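Local coordinates for protein O-methyltransferase, putative (Bacillus cereus, PDB 3DUW) that probably transfers a methyl group from S-adenosyl-L-methionine to a hydroxyl of its substrate, and is held here with the by-product S-adenosyl-L-homocysteine, at residues Leu63-Leu68 against Val87-Ser92; Val42-Gly47 against Gly69-Ile74; Tyr149-Leu154 against Ala195-Val200. All coordinates share one frame; numbering follows the deposited sequence.

Interaction 1 (Leu63-Leu68 against Val87-Ser92); sequences LEIGTL and VTLEAS. With SAH (S-adenosyl-L-homocysteine), chain C.
E64 and T88 sit side by side on one face of two adjacent parallel strands, their side chains pointing the same way. T88 OG1 donates a hydrogen bond to E64 OE1, 2.6 Å away, on the anti lone pair of that oxygen. The glutamate gets there with CG anti to the backbone N (chi1 173°) and its chain extended beyond. Helix 71-77 holds the same carboxylate, S72 OG bonding E64 OE2 and T73 OG1 also bonding E64 OE1. From the loop after the strand, T67 slants across T88, their OG1 atoms 2.6 Å apart.

On the opposite face the packing is apolar; L63 CD1 comes to 4.3 Å from L89 CD1, and I65 CG1 comes near the same methyl. The backbone bonds are E64 N to V87 O, L89 N to E64 O and G66 N to L89 O.

At the end of its strand, E90 bends at chi2 (53°) toward the turn and the ligand. L68 N reaches E90 OE1 at 2.9 Å from above the carboxylate plane, and a weak bond from T67 N goes to the same oxygen. The ribose is gripped by both oxygens: SAH O3' is 2.7 Å from E90 OE1, and SAH O2' is 2.7 Å from E90 OE2. This is the acidic residue ending the second strand of a Rossmann-like methyltransferase, after the glycine-containing turn whose G66 O takes the ligand's amino group.

Helix 71-77 connects the strands as a beta-alpha-beta unit and covers E64 and T88, helix 119-128 covers L63 and L89, and strand 136-139 continues the sheet beyond L63 and I65.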
loop_
_atom_site.group_PDB
_atom_site.type_symbol
_atom_site.label_atom_id
_atom_site.label_comp_id
_atom_site.label_asym_id
_atom_site.label_seq_id
_atom_site.Cartn_x
_atom_site.Cartn_y
_atom_site.Cartn_z
ATOM N N LEU A 63 1.840 -17.014 -3.254
ATOM C CA LEU A 63 1.078 -17.573 -4.360
ATOM C C LEU A 63 0.729 -16.423 -5.294
ATOM O O LEU A 63 0.154 -15.424 -4.861
ATOM C CB LEU A 63 -0.216 -18.232 -3.868
ATOM C CG LEU A 63 -1.210 -18.645 -4.961
ATOM C CD1 LEU A 63 -0.595 -19.733 -5.835
ATOM C CD2 LEU A 63 -2.499 -19.148 -4.325
ATOM N N GLU A 64 1.106 -16.554 -6.560
ATOM C CA GLU A 64 0.803 -15.537 -7.559
ATOM C C GLU A 64 -0.036 -16.162 -8.659
ATOM O O GLU A 64 0.251 -17.273 -9.112
ATOM C CB GLU A 64 2.085 -14.969 -8.169
ATOM C CG GLU A 64 1.836 -14.023 -9.332
ATOM C CD GLU A 64 3.118 -13.444 -9.868
ATOM O OE1 GLU A 64 3.924 -14.211 -10.441
ATOM O OE2 GLU A 64 3.329 -12.223 -9.703
ATOM N N ILE A 65 -1.087 -15.461 -9.072
ATOM C CA ILE A 65 -1.950 -15.939 -10.141
ATOM C C ILE A 65 -1.800 -14.943 -11.290
ATOM O O ILE A 65 -2.257 -13.803 -11.202
ATOM C CB ILE A 65 -3.427 -16.014 -9.683
ATOM C CG1 ILE A 65 -3.526 -16.810 -8.375
ATOM C CG2 ILE A 65 -4.268 -16.674 -10.765
ATOM C CD1 ILE A 65 -4.941 -16.925 -7.813
ATOM N N GLY A 66 -1.133 -15.383 -12.356
ATOM C CA GLY A 66 -0.889 -14.533 -13.512
ATOM C C GLY A 66 0.590 -14.156 -13.538
ATOM O O GLY A 66 0.988 -13.156 -12.939
ATOM N N THR A 67 1.399 -14.929 -14.271
ATOM C CA THR A 67 2.848 -14.706 -14.332
ATOM C C THR A 67 3.371 -13.819 -15.478
ATOM O O THR A 67 4.343 -13.073 -15.271
ATOM C CB THR A 67 3.598 -16.064 -14.456
ATOM O OG1 THR A 67 2.976 -17.048 -13.613
ATOM C CG2 THR A 67 5.057 -15.880 -14.070
ATOM N N LEU A 68 2.752 -13.913 -16.663
ATOM C CA LEU A 68 3.226 -13.169 -17.841
ATOM C C LEU A 68 4.701 -13.510 -18.093
ATOM O O LEU A 68 5.038 -14.625 -18.489
ATOM C CB LEU A 68 3.112 -11.664 -17.649
ATOM C CG LEU A 68 3.100 -10.803 -18.903
ATOM C CD1 LEU A 68 2.089 -11.342 -19.906
ATOM C CD2 LEU A 68 2.762 -9.368 -18.546
ATOM N N VAL A 87 5.044 -19.549 -5.729
ATOM C CA VAL A 87 4.416 -20.471 -6.660
ATOM C C VAL A 87 3.559 -19.550 -7.517
ATOM O O VAL A 87 2.679 -18.864 -7.000
ATOM C CB VAL A 87 3.510 -21.495 -5.950
ATOM C CG1 VAL A 87 2.796 -22.349 -6.983
ATOM C CG2 VAL A 87 4.339 -22.370 -5.020
ATOM N N THR A 88 3.833 -19.512 -8.817
ATOM C CA THR A 88 3.081 -18.646 -9.712
ATOM C C THR A 88 2.405 -19.453 -10.820
ATOM O O THR A 88 2.982 -20.404 -11.358
ATOM C CB THR A 88 4.003 -17.536 -10.288
ATOM O OG1 THR A 88 3.224 -16.630 -11.073
ATOM C CG2 THR A 88 5.128 -18.131 -11.124
ATOM N N LEU A 89 1.176 -19.064 -11.146
ATOM C CA LEU A 89 0.363 -19.761 -12.138
ATOM C C LEU A 89 0.209 -19.002 -13.455
ATOM O O LEU A 89 -0.162 -17.824 -13.468
ATOM C CB LEU A 89 -1.017 -20.039 -11.534
ATOM C CG LEU A 89 -0.972 -20.580 -10.099
ATOM C CD1 LEU A 89 -2.383 -20.856 -9.612
ATOM C CD2 LEU A 89 -0.128 -21.843 -10.036
ATOM N N GLU A 90 0.472 -19.694 -14.562
ATOM C CA GLU A 90 0.389 -19.094 -15.889
ATOM C C GLU A 90 -0.252 -20.043 -16.904
ATOM O O GLU A 90 0.186 -21.183 -17.067
ATOM C CB GLU A 90 1.794 -18.694 -16.348
ATOM C CG GLU A 90 1.873 -18.135 -17.755
ATOM C CD GLU A 90 0.909 -16.987 -17.978
ATOM O OE1 GLU A 90 0.885 -16.059 -17.138
ATOM O OE2 GLU A 90 0.181 -17.010 -18.995
ATOM N N ALA A 91 -1.280 -19.562 -17.594
ATOM C CA ALA A 91 -1.995 -20.374 -18.575
ATOM C C ALA A 91 -1.264 -20.568 -19.901
ATOM O O ALA A 91 -1.362 -21.630 -20.515
ATOM C CB ALA A 91 -3.366 -19.773 -18.833
ATOM N N SER A 92 -0.543 -19.547 -20.350
ATOM C CA SER A 92 0.180 -19.628 -21.615
ATOM C C SER A 92 1.513 -20.355 -21.485
ATOM O O SER A 92 2.364 -19.968 -20.682
ATOM C CB SER A 92 0.420 -18.220 -22.165
ATOM O OG SER A 92 1.348 -18.242 -23.236
HETATM N N SAH C . 1.461 -10.040 -12.716
HETATM C CA SAH C . 2.352 -10.124 -13.932
HETATM C CB SAH C . 1.551 -9.970 -15.181
HETATM C CG SAH C . 0.467 -10.986 -15.455
HETATM S SD SAH C . -0.558 -10.398 -16.872
HETATM C C SAH C . 3.371 -8.938 -13.858
HETATM O O SAH C . 3.264 -8.123 -12.938
HETATM O OXT SAH C . 4.269 -8.894 -14.772
HETATM C "C5'" SAH C . -1.887 -11.524 -16.748
HETATM C "C4'" SAH C . -1.415 -13.030 -17.039
HETATM O "O4'" SAH C . -2.637 -13.744 -16.864
HETATM C "C3'" SAH C . -1.008 -13.352 -18.470
HETATM O "O3'" SAH C . 0.327 -13.861 -18.546
HETATM C "C2'" SAH C . -2.119 -14.382 -18.921
HETATM O "O2'" SAH C . -1.653 -15.314 -19.887
HETATM C "C1'" SAH C . -2.527 -15.000 -17.600
HETATM N N9 SAH C . -3.707 -15.637 -17.558
HETATM C C8 SAH C . -4.935 -15.386 -18.146
HETATM N N7 SAH C . -5.865 -16.243 -17.868
HETATM C C5 SAH C . -5.236 -17.176 -17.008
HETATM C C6 SAH C . -5.744 -18.359 -16.357
HETATM N N6 SAH C . -7.005 -18.795 -16.480
HETATM N N1 SAH C . -4.833 -19.031 -15.582
HETATM C C2 SAH C . -3.539 -18.625 -15.427
HETATM N N3 SAH C . -3.015 -17.501 -16.033
HETATM C C4 SAH C . -3.918 -16.828 -16.806
#

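Interaction 2 (Val42-Gly47 against Gly69-Ile74); sequences VSPTQG and GGYSTI. With SAH (S-adenosyl-L-homocysteine), chain C.
V42 and S43 lead into helix 44-57 and G69 and G70 into helix 71-77, so two helix starts meet here, without a backbone hydrogen bond between them. Y71 has the largest share of the contact. Its side chain leaves with CG anti to the backbone N (chi1 -173°), which carries the ring across to the loop before the other helix. There Y71 CE2 lies 3.1 Å from V42 O, which approaches the ring obliquely, and Y71 CD2 packs at 3.8 Å against V42 CG2. The far end of the ring runs up to the proline: Y71 OH is 3.4 Å from P44 CG, while P44 N and S43 O stand at the ring edge, near its plane. The same valine methyl, V42 CG2, also touches S72 CB at 3.9 Å.

S43 is the N-cap of helix 44-57 and forms a capping box with Q46: Q46 N donates to S43 OG, and S43 N gives a nearly straight bond to Q46 OE1, 3.0 Å long, from above the plane of the amide carbonyl. G70 is the N-cap of the other helix, which follows the glycine-bearing turn of the Rossmann-like methyltransferase fold, and its positive phi (84°) suits a residue without a side chain.

Both helix starts close on the amino-acid end of SAH. S72 OG accepts from SAH N at 3.0 Å, with E64 OE2 as its other partner. V42 N donates to the ligand's carboxylate oxygen O, whose position is less certain. Around Y71, L25 and L29 of helix 23-34 pack on its side chain and W75 meets it edge-to-face; T45 O is bonded to T203 OG1 of the second subunit.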
loop_
_atom_site.group_PDB
_atom_site.type_symbol
_atom_site.label_atom_id
_atom_site.label_comp_id
_atom_site.label_asym_id
_atom_site.label_seq_id
_atom_site.Cartn_x
_atom_site.Cartn_y
_atom_site.Cartn_z
ATOM N N VAL A 42 3.350 -5.324 -13.900
ATOM C CA VAL A 42 3.128 -4.242 -12.948
ATOM C C VAL A 42 4.215 -3.213 -13.258
ATOM O O VAL A 42 5.257 -3.545 -13.834
ATOM C CB VAL A 42 3.298 -4.695 -11.474
ATOM C CG1 VAL A 42 2.168 -5.628 -11.084
ATOM C CG2 VAL A 42 4.660 -5.354 -11.265
ATOM N N SER A 43 3.966 -1.960 -12.902
ATOM C CA SER A 43 4.948 -0.907 -13.123
ATOM C C SER A 43 6.075 -1.111 -12.115
ATOM O O SER A 43 5.929 -1.865 -11.148
ATOM C CB SER A 43 4.316 0.463 -12.887
ATOM O OG SER A 43 4.038 0.637 -11.508
ATOM N N PRO A 44 7.218 -0.440 -12.321
ATOM C CA PRO A 44 8.322 -0.605 -11.373
ATOM C C PRO A 44 7.954 -0.202 -9.940
ATOM O O PRO A 44 8.334 -0.881 -8.983
ATOM C CB PRO A 44 9.412 0.286 -11.958
ATOM C CG PRO A 44 9.154 0.201 -13.431
ATOM C CD PRO A 44 7.646 0.324 -13.505
ATOM N N THR A 45 7.221 0.900 -9.790
ATOM C CA THR A 45 6.835 1.362 -8.460
ATOM C C THR A 45 5.837 0.406 -7.810
ATOM O O THR A 45 5.842 0.232 -6.590
ATOM C CB THR A 45 6.246 2.791 -8.503
ATOM O OG1 THR A 45 5.198 2.857 -9.475
ATOM C CG2 THR A 45 7.333 3.797 -8.862
ATOM N N GLN A 46 4.980 -0.210 -8.620
ATOM C CA GLN A 46 4.018 -1.181 -8.108
ATOM C C GLN A 46 4.782 -2.448 -7.715
ATOM O O GLN A 46 4.482 -3.076 -6.698
ATOM C CB GLN A 46 2.967 -1.519 -9.168
ATOM C CG GLN A 46 2.034 -0.370 -9.489
ATOM C CD GLN A 46 1.168 -0.638 -10.701
ATOM O OE1 GLN A 46 1.361 -1.621 -11.416
ATOM N NE2 GLN A 46 0.213 0.249 -10.948
ATOM N N GLY A 47 5.762 -2.829 -8.531
ATOM C CA GLY A 47 6.552 -4.002 -8.211
ATOM C C GLY A 47 7.278 -3.815 -6.893
ATOM O O GLY A 47 7.309 -4.724 -6.061
ATOM N N GLY A 69 5.588 -12.563 -17.842
ATOM C CA GLY A 69 6.992 -12.810 -18.063
ATOM C C GLY A 69 7.785 -12.924 -16.765
ATOM O O GLY A 69 9.007 -13.012 -16.775
ATOM N N GLY A 70 7.084 -12.918 -15.634
ATOM C CA GLY A 70 7.733 -13.046 -14.339
ATOM C C GLY A 70 8.275 -11.750 -13.745
ATOM O O GLY A 70 9.047 -11.781 -12.782
ATOM N N TYR A 71 7.881 -10.610 -14.308
ATOM C CA TYR A 71 8.343 -9.329 -13.783
ATOM C C TYR A 71 7.878 -9.137 -12.332
ATOM O O TYR A 71 8.696 -8.906 -11.445
ATOM C CB TYR A 71 7.842 -8.186 -14.671
ATOM C CG TYR A 71 8.401 -6.832 -14.294
ATOM C CD1 TYR A 71 9.707 -6.470 -14.626
ATOM C CD2 TYR A 71 7.623 -5.916 -13.590
ATOM C CE1 TYR A 71 10.222 -5.225 -14.266
ATOM C CE2 TYR A 71 8.125 -4.675 -13.224
ATOM C CZ TYR A 71 9.422 -4.335 -13.563
ATOM O OH TYR A 71 9.912 -3.108 -13.177
ATOM N N SER A 72 6.576 -9.241 -12.078
ATOM C CA SER A 72 6.084 -9.094 -10.710
ATOM C C SER A 72 6.648 -10.205 -9.834
ATOM O O SER A 72 6.947 -9.993 -8.660
ATOM C CB SER A 72 4.559 -9.173 -10.667
ATOM O OG SER A 72 4.104 -10.383 -11.252
ATOM N N THR A 73 6.781 -11.394 -10.416
ATOM C CA THR A 73 7.286 -12.557 -9.699
ATOM C C THR A 73 8.664 -12.291 -9.110
ATOM O O THR A 73 8.949 -12.677 -7.977
ATOM C CB THR A 73 7.383 -13.763 -10.640
ATOM O OG1 THR A 73 6.290 -13.733 -11.566
ATOM C CG2 THR A 73 7.332 -15.056 -9.847
ATOM N N ILE A 74 9.523 -11.644 -9.890
ATOM C CA ILE A 74 10.869 -11.323 -9.431
ATOM C C ILE A 74 10.822 -10.328 -8.266
ATOM O O ILE A 74 11.540 -10.484 -7.276
ATOM C CB ILE A 74 11.712 -10.773 -10.601
ATOM C CG1 ILE A 74 12.007 -11.916 -11.579
ATOM C CG2 ILE A 74 13.001 -10.152 -10.084
ATOM C CD1 ILE A 74 12.546 -11.468 -12.921
HETATM N N SAH C . 1.461 -10.040 -12.716
HETATM C CA SAH C . 2.352 -10.124 -13.932
HETATM C CB SAH C . 1.551 -9.970 -15.181
HETATM C CG SAH C . 0.467 -10.986 -15.455
HETATM S SD SAH C . -0.558 -10.398 -16.872
HETATM C C SAH C . 3.371 -8.938 -13.858
HETATM O O SAH C . 3.264 -8.123 -12.938
HETATM O OXT SAH C . 4.269 -8.894 -14.772
HETATM C "C5'" SAH C . -1.887 -11.524 -16.748
HETATM C "C4'" SAH C . -1.415 -13.030 -17.039
HETATM O "O4'" SAH C . -2.637 -13.744 -16.864
HETATM C "C3'" SAH C . -1.008 -13.352 -18.470
HETATM O "O3'" SAH C . 0.327 -13.861 -18.546
HETATM C "C2'" SAH C . -2.119 -14.382 -18.921
HETATM O "O2'" SAH C . -1.653 -15.314 -19.887
HETATM C "C1'" SAH C . -2.527 -15.000 -17.600
HETATM N N9 SAH C . -3.707 -15.637 -17.558
HETATM C C8 SAH C . -4.935 -15.386 -18.146
HETATM N N7 SAH C . -5.865 -16.243 -17.868
HETATM C C5 SAH C . -5.236 -17.176 -17.008
HETATM C C6 SAH C . -5.744 -18.359 -16.357
HETATM N N6 SAH C . -7.005 -18.795 -16.480
HETATM N N1 SAH C . -4.833 -19.031 -15.582
HETATM C C2 SAH C . -3.539 -18.625 -15.427
HETATM N N3 SAH C . -3.015 -17.501 -16.033
HETATM C C4 SAH C . -3.918 -16.828 -16.806
#

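Interaction 3 (Tyr149-Leu154 against Ala195-Val200); sequences YFEWAL and AAEPRV. With SAH (S-adenosyl-L-homocysteine), chain C.
One segment is a run of helix 146-155, and the other leaves the end of helix 182-196 through a type I beta turn, E197 to V200, closed by V200 N bonding to E197 O at 3.1 Å. At their nearest, the CA atoms of L154 and V200 are 8.4 Å apart, so the contact is made by side chains.

L154 reaches into the turn, its CD2 over one face of the R199 guanidinium, offset toward its rim and 3.0 Å from R199 NE, a tight fit. L154 CD1 sits between R199 CD, at 3.3 Å, and E197 CD, at 3.4 Å. With CG set between the backbone N and the carbonyl carbon (chi1 53°), R199 comes at the leucine from the opposite direction.

Next to it F150 presents its ring edge to V200, with F150 CZ 3.8 Å from V200 CG2. E197 slides past this ring in the reverse sense, its CG 3.6 Å from F150 CE2, and the ring and carboxylate planes stand 76° apart. The carboxylates of E151 and E197 are nearly coplanar, E151 OE2 lying 2.9 Å from E197 OE2, which would probably raise the proton affinity of one of them.

The contact packs helix 146-155 against the link between helix 182-196 and strand 200-209. L193 and I194 of helix 182-196 pack on F150, and strand 214-221 puts V221 on L154 and A219 on V200.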
loop_
_atom_site.group_PDB
_atom_site.type_symbol
_atom_site.label_atom_id
_atom_site.label_comp_id
_atom_site.label_asym_id
_atom_site.label_seq_id
_atom_site.Cartn_x
_atom_site.Cartn_y
_atom_site.Cartn_z
ATOM N N TYR A 149 -10.869 -17.010 -7.908
ATOM C CA TYR A 149 -9.516 -16.933 -7.365
ATOM C C TYR A 149 -9.539 -16.466 -5.915
ATOM O O TYR A 149 -8.726 -16.906 -5.107
ATOM C CB TYR A 149 -8.637 -16.002 -8.211
ATOM C CG TYR A 149 -8.453 -16.467 -9.644
ATOM C CD1 TYR A 149 -8.417 -17.830 -9.961
ATOM C CD2 TYR A 149 -8.312 -15.549 -10.680
ATOM C CE1 TYR A 149 -8.253 -18.258 -11.270
ATOM C CE2 TYR A 149 -8.144 -15.968 -11.994
ATOM C CZ TYR A 149 -8.119 -17.326 -12.282
ATOM O OH TYR A 149 -7.982 -17.753 -13.581
ATOM N N PHE A 150 -10.473 -15.579 -5.583
ATOM C CA PHE A 150 -10.588 -15.090 -4.213
ATOM C C PHE A 150 -10.992 -16.244 -3.298
ATOM O O PHE A 150 -10.441 -16.407 -2.213
ATOM C CB PHE A 150 -11.627 -13.965 -4.120
ATOM C CG PHE A 150 -11.932 -13.540 -2.712
ATOM C CD1 PHE A 150 -10.916 -13.108 -1.860
ATOM C CD2 PHE A 150 -13.233 -13.592 -2.227
ATOM C CE1 PHE A 150 -11.196 -12.739 -0.542
ATOM C CE2 PHE A 150 -13.524 -13.224 -0.914
ATOM C CZ PHE A 150 -12.502 -12.797 -0.068
ATOM N N GLU A 151 -11.949 -17.053 -3.744
ATOM C CA GLU A 151 -12.387 -18.185 -2.938
ATOM C C GLU A 151 -11.239 -19.167 -2.732
ATOM O O GLU A 151 -11.071 -19.715 -1.641
ATOM C CB GLU A 151 -13.583 -18.877 -3.594
ATOM C CG GLU A 151 -14.860 -18.051 -3.539
ATOM C CD GLU A 151 -15.302 -17.754 -2.116
ATOM O OE1 GLU A 151 -15.386 -18.702 -1.314
ATOM O OE2 GLU A 151 -15.567 -16.572 -1.799
ATOM N N TRP A 152 -10.443 -19.391 -3.776
ATOM C CA TRP A 152 -9.301 -20.291 -3.661
ATOM C C TRP A 152 -8.249 -19.685 -2.739
ATOM O O TRP A 152 -7.611 -20.391 -1.957
ATOM C CB TRP A 152 -8.681 -20.568 -5.033
ATOM C CG TRP A 152 -9.257 -21.768 -5.704
ATOM C CD1 TRP A 152 -10.009 -21.793 -6.838
ATOM C CD2 TRP A 152 -9.135 -23.128 -5.271
ATOM N NE1 TRP A 152 -10.366 -23.086 -7.144
ATOM C CE2 TRP A 152 -9.844 -23.925 -6.198
ATOM C CE3 TRP A 152 -8.499 -23.750 -4.191
ATOM C CZ2 TRP A 152 -9.933 -25.317 -6.076
ATOM C CZ3 TRP A 152 -8.587 -25.136 -4.071
ATOM C CH2 TRP A 152 -9.299 -25.902 -5.010
ATOM N N ALA A 153 -8.065 -18.372 -2.832
ATOM C CA ALA A 153 -7.090 -17.689 -1.991
ATOM C C ALA A 153 -7.447 -17.898 -0.525
ATOM O O ALA A 153 -6.590 -18.221 0.295
ATOM C CB ALA A 153 -7.063 -16.200 -2.317
ATOM N N LEU A 154 -8.722 -17.715 -0.201
ATOM C CA LEU A 154 -9.198 -17.885 1.164
ATOM C C LEU A 154 -8.971 -19.324 1.614
ATOM O O LEU A 154 -8.525 -19.582 2.733
ATOM C CB LEU A 154 -10.691 -17.568 1.239
ATOM C CG LEU A 154 -11.172 -16.562 2.286
ATOM C CD1 LEU A 154 -12.681 -16.692 2.433
ATOM C CD2 LEU A 154 -10.486 -16.809 3.617
ATOM N N ALA A 195 -16.890 -8.462 0.614
ATOM C CA ALA A 195 -17.843 -7.904 1.567
ATOM C C ALA A 195 -18.676 -9.001 2.225
ATOM O O ALA A 195 -19.080 -8.872 3.383
ATOM C CB ALA A 195 -18.757 -6.908 0.863
ATOM N N ALA A 196 -18.926 -10.080 1.489
ATOM C CA ALA A 196 -19.722 -11.193 2.000
ATOM C C ALA A 196 -18.928 -12.185 2.853
ATOM O O ALA A 196 -19.517 -13.042 3.513
ATOM C CB ALA A 196 -20.389 -11.924 0.842
ATOM N N GLU A 197 -17.601 -12.077 2.836
ATOM C CA GLU A 197 -16.747 -12.973 3.618
ATOM C C GLU A 197 -16.292 -12.290 4.910
ATOM O O GLU A 197 -15.416 -11.427 4.896
ATOM C CB GLU A 197 -15.527 -13.400 2.789
ATOM C CG GLU A 197 -15.856 -14.322 1.613
ATOM C CD GLU A 197 -15.980 -15.791 2.006
ATOM O OE1 GLU A 197 -16.172 -16.088 3.204
ATOM O OE2 GLU A 197 -15.899 -16.653 1.104
ATOM N N PRO A 198 -16.885 -12.674 6.051
ATOM C CA PRO A 198 -16.525 -12.080 7.344
ATOM C C PRO A 198 -15.062 -12.271 7.734
ATOM O O PRO A 198 -14.524 -11.512 8.535
ATOM C CB PRO A 198 -17.471 -12.781 8.318
ATOM C CG PRO A 198 -18.655 -13.102 7.472
ATOM C CD PRO A 198 -18.015 -13.604 6.206
ATOM N N ARG A 199 -14.420 -13.286 7.170
ATOM C CA ARG A 199 -13.028 -13.565 7.496
ATOM C C ARG A 199 -12.029 -12.682 6.752
ATOM O O ARG A 199 -10.823 -12.824 6.937
ATOM C CB ARG A 199 -12.725 -15.038 7.225
ATOM C CG ARG A 199 -13.112 -15.486 5.831
ATOM C CD ARG A 199 -13.164 -17.001 5.718
ATOM N NE ARG A 199 -11.903 -17.633 6.093
ATOM C CZ ARG A 199 -11.582 -18.887 5.792
ATOM N NH1 ARG A 199 -12.430 -19.645 5.109
ATOM N NH2 ARG A 199 -10.411 -19.381 6.170
ATOM N N VAL A 200 -12.524 -11.765 5.925
ATOM C CA VAL A 200 -11.635 -10.889 5.162
ATOM C C VAL A 200 -12.009 -9.413 5.270
ATOM O O VAL A 200 -13.165 -9.040 5.062
ATOM C CB VAL A 200 -11.626 -11.282 3.662
ATOM C CG1 VAL A 200 -10.684 -10.373 2.882
ATOM C CG2 VAL A 200 -11.206 -12.732 3.505
HETATM N N SAH C . 1.461 -10.040 -12.716
HETATM C CA SAH C . 2.352 -10.124 -13.932
HETATM C CB SAH C . 1.551 -9.970 -15.181
HETATM C CG SAH C . 0.467 -10.986 -15.455
HETATM S SD SAH C . -0.558 -10.398 -16.872
HETATM C C SAH C . 3.371 -8.938 -13.858
HETATM O O SAH C . 3.264 -8.123 -12.938
HETATM O OXT SAH C . 4.269 -8.894 -14.772
HETATM C "C5'" SAH C . -1.887 -11.524 -16.748
HETATM C "C4'" SAH C . -1.415 -13.030 -17.039
HETATM O "O4'" SAH C . -2.637 -13.744 -16.864
HETATM C "C3'" SAH C . -1.008 -13.352 -18.470
HETATM O "O3'" SAH C . 0.327 -13.861 -18.546
HETATM C "C2'" SAH C . -2.119 -14.382 -18.921
HETATM O "O2'" SAH C . -1.653 -15.314 -19.887
HETATM C "C1'" SAH C . -2.527 -15.000 -17.600
HETATM N N9 SAH C . -3.707 -15.637 -17.558
HETATM C C8 SAH C . -4.935 -15.386 -18.146
HETATM N N7 SAH C . -5.865 -16.243 -17.868
HETATM C C5 SAH C . -5.236 -17.176 -17.008
HETATM C C6 SAH C . -5.744 -18.359 -16.357
HETATM N N6 SAH C . -7.005 -18.795 -16.480
HETATM N N1 SAH C . -4.833 -19.031 -15.582
HETATM C C2 SAH C . -3.539 -18.625 -15.427
HETATM N N3 SAH C . -3.015 -17.501 -16.033
HETATM C C4 SAH C . -3.918 -16.828 -16.806
#

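In the fold
Interactions 1 and 2 share the ligand and touch directly: E64 OE2 is 2.5 Å from S72 OG and E64 OE1 is 2.7 Å from T73 OG1, both probable hydrogen bonds, which tie strand 61-65 to helix 71-77. Their segments alternate along the chain, and between them they hold SAH from ribose to amino-acid end, their centres about 12 Å apart. Interaction 3 lies farther out, its centre about 19 Å from that of interaction 1 and 24 Å from that of interaction 2. Its helix still reaches the pocket through Y149, whose OH is 3.2 Å from SAH N6, and Y149 CB packs at 3.8 Å on I65 CD1.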